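PDB 6RY0: mannan endo-1,6-alpha-mannosidase from Chaetomium thermophilum, which probably cleaves alpha-1,6-mannosidic linkages in unbranched mannans, as a calcium-binding family 76 glycoside hydrolase linked to the transfer of GPI-anchored glycoproteins into the fungal cell wall. Local coordinates for residues Trp90-Gly94 with Leu403-Glu408. Sequence-based numbering, arbitrary orientation.
Sequences WHLTG and LIEYAE
Leu92, on the last turn of helix 76-93, carries the apolar contact with Ile404 and Ala407 in the turn at 403-408 that follows helix 389-401. Its CD2 methyl lies 4.0 Å from Ile404 CD1 and 4.1 Å from Ala407 CB, so one branch of the leucine touches both residues; it also meets the Ile404 backbone, nearest at CA. Ser400 and Ser401 of helix 389-401 also touch this leucine, while Ile404 and Ala407 rest on Gln336 of helix 323-337. At the 403 end of the turn, Leu403 CD1 comes to 3.8 Å from Thr93 CG2, and both side chains also touch Leu37 of helix 33-48. The Thr93 hydroxyl is hydrogen-bonded to Tyr89 O and Asp95 N, which leaves the methyl for Leu403.

The polar part begins at His91. With CG anti to the backbone N (chi1 172°), the ring extends to the 407-408 end of the turn and brings its CE1-NE2 edge to Glu408 O, 3.0 Å from NE2 and 3.1 Å from CE1, with the oxygen near the ring plane; Gln336 gives that oxygen a weak hydrogen bond. Ala407 CB approaches the same ring obliquely. Putting an alanine here would probably leave Glu408 O without this close polar neighbour and open a gap beside Ala407 CB.

Two waters join the backbones. One donates to His91 O and accepts from Glu408 N at 3.0 Å; the other donates both its protons, to Leu92 O at 2.7 Å and to Leu403 O. Both helix carbonyls lie in the final turn, where the helix is about to end at Gly94, whose positive phi takes the chain out of helical geometry. Away from the calcium site, then, methyl packing, the His91-Glu408 approach and water-bridged backbone atoms join helix end to turn, without charge pairing between the two segments.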
loop_
_atom_site.group_PDB
_atom_site.type_symbol
_atom_site.label_atom_id
_atom_site.label_comp_id
_atom_site.label_asym_id
_atom_site.label_seq_id
_atom_site.Cartn_x
_atom_site.Cartn_y
_atom_site.Cartn_z
ATOM N N TRP A 90 -5.581 11.879 7.754
ATOM C CA TRP A 90 -5.723 13.325 7.793
ATOM C C TRP A 90 -6.501 13.835 6.583
ATOM O O TRP A 90 -7.348 14.720 6.709
ATOM C CB TRP A 90 -4.344 13.977 7.899
ATOM C CG TRP A 90 -4.369 15.430 7.559
ATOM C CD1 TRP A 90 -4.811 16.482 8.320
ATOM C CD2 TRP A 90 -3.962 15.989 6.309
ATOM N NE1 TRP A 90 -4.678 17.654 7.617
ATOM C CE2 TRP A 90 -4.167 17.374 6.372
ATOM C CE3 TRP A 90 -3.467 15.427 5.130
ATOM C CZ2 TRP A 90 -3.874 18.228 5.283
ATOM C CZ3 TRP A 90 -3.190 16.251 4.066
ATOM C CH2 TRP A 90 -3.370 17.629 4.147
ATOM N N HIS A 91 -6.195 13.313 5.400
ATOM C CA HIS A 91 -6.888 13.709 4.184
ATOM C C HIS A 91 -8.396 13.477 4.272
ATOM O O HIS A 91 -9.182 14.246 3.740
ATOM C CB HIS A 91 -6.256 12.933 3.031
ATOM C CG HIS A 91 -6.930 13.036 1.710
ATOM N ND1 HIS A 91 -6.963 14.187 0.972
ATOM C CD2 HIS A 91 -7.512 12.084 0.944
ATOM C CE1 HIS A 91 -7.554 13.946 -0.191
ATOM N NE2 HIS A 91 -7.903 12.670 -0.235
ATOM N N LEU A 92 -8.784 12.350 4.864
ATOM C CA LEU A 92 -10.169 11.904 4.914
ATOM C C LEU A 92 -10.958 12.574 6.033
ATOM O O LEU A 92 -12.158 12.766 5.928
ATOM C CB LEU A 92 -10.195 10.383 5.096
ATOM C CG LEU A 92 -9.797 9.630 3.820
ATOM C CD1 LEU A 92 -9.306 8.235 4.138
ATOM C CD2 LEU A 92 -10.915 9.586 2.826
ATOM N N THR A 93 -10.292 12.887 7.151
ATOM C CA THR A 93 -10.970 13.380 8.343
ATOM C C THR A 93 -10.737 14.851 8.657
ATOM O O THR A 93 -11.523 15.446 9.364
ATOM C CB THR A 93 -10.557 12.577 9.595
ATOM O OG1 THR A 93 -9.209 12.894 9.937
ATOM C CG2 THR A 93 -10.808 11.098 9.465
ATOM N N GLY A 94 -9.656 15.419 8.147
ATOM C CA GLY A 94 -9.254 16.750 8.515
ATOM C C GLY A 94 -8.537 16.868 9.843
ATOM O O GLY A 94 -8.200 17.963 10.248
ATOM N N LEU A 403 -15.289 7.993 4.510
ATOM C CA LEU A 403 -15.446 9.400 4.261
ATOM C C LEU A 403 -15.007 9.832 2.867
ATOM O O LEU A 403 -14.946 11.027 2.586
ATOM C CB LEU A 403 -14.709 10.212 5.331
ATOM C CG LEU A 403 -15.177 9.937 6.772
ATOM C CD1 LEU A 403 -14.156 10.501 7.771
ATOM C CD2 LEU A 403 -16.565 10.492 7.008
ATOM N N ILE A 404 -14.718 8.890 1.981
ATOM C CA ILE A 404 -14.176 9.236 0.669
ATOM C C ILE A 404 -15.109 10.172 -0.106
ATOM O O ILE A 404 -14.619 11.008 -0.833
ATOM C CB ILE A 404 -13.820 7.961 -0.134
ATOM C CG1 ILE A 404 -12.918 8.278 -1.333
ATOM C CG2 ILE A 404 -15.048 7.193 -0.588
ATOM C CD1 ILE A 404 -11.497 8.587 -0.954
ATOM N N GLU A 405 -16.428 10.055 0.050
ATOM C CA GLU A 405 -17.354 10.902 -0.702
ATOM C C GLU A 405 -17.146 12.378 -0.403
ATOM O O GLU A 405 -17.531 13.225 -1.200
ATOM C CB GLU A 405 -18.821 10.489 -0.416
ATOM C CG GLU A 405 -19.251 10.560 1.126
ATOM C CD GLU A 405 -20.733 10.238 1.404
ATOM O OE1 GLU A 405 -21.014 9.259 2.150
ATOM O OE2 GLU A 405 -21.616 10.983 0.903
ATOM N N TYR A 406 -16.597 12.698 0.759
ATOM C CA TYR A 406 -16.368 14.064 1.184
ATOM C C TYR A 406 -14.967 14.574 0.878
ATOM O O TYR A 406 -14.684 15.756 1.077
ATOM C CB TYR A 406 -16.597 14.203 2.694
ATOM C CG TYR A 406 -17.922 13.657 3.210
ATOM C CD1 TYR A 406 -19.103 14.304 2.989
ATOM C CD2 TYR A 406 -17.956 12.497 3.959
ATOM C CE1 TYR A 406 -20.301 13.783 3.492
ATOM C CE2 TYR A 406 -19.106 11.985 4.463
ATOM C CZ TYR A 406 -20.287 12.619 4.231
ATOM O OH TYR A 406 -21.474 12.109 4.720
ATOM N N ALA A 407 -14.074 13.702 0.449
ATOM C CA ALA A 407 -12.684 14.047 0.289
ATOM C C ALA A 407 -12.394 14.605 -1.089
ATOM O O ALA A 407 -13.050 14.260 -2.048
ATOM C CB ALA A 407 -11.829 12.806 0.507
ATOM N N GLU A 408 -11.348 15.406 -1.180
ATOM C CA GLU A 408 -10.822 15.815 -2.460
ATOM C C GLU A 408 -10.219 14.596 -3.151
ATOM O O GLU A 408 -9.626 13.728 -2.513
ATOM C CB GLU A 408 -9.751 16.871 -2.234
ATOM C CG GLU A 408 -10.310 18.160 -1.670
ATOM C CD GLU A 408 -11.279 18.769 -2.606
ATOM O OE1 GLU A 408 -10.920 18.933 -3.785
ATOM O OE2 GLU A 408 -12.415 19.045 -2.169
HETATM O O HOH W 1 -9.804 15.828 1.340
HETATM O O HOH W 2 -13.365 13.213 3.593
#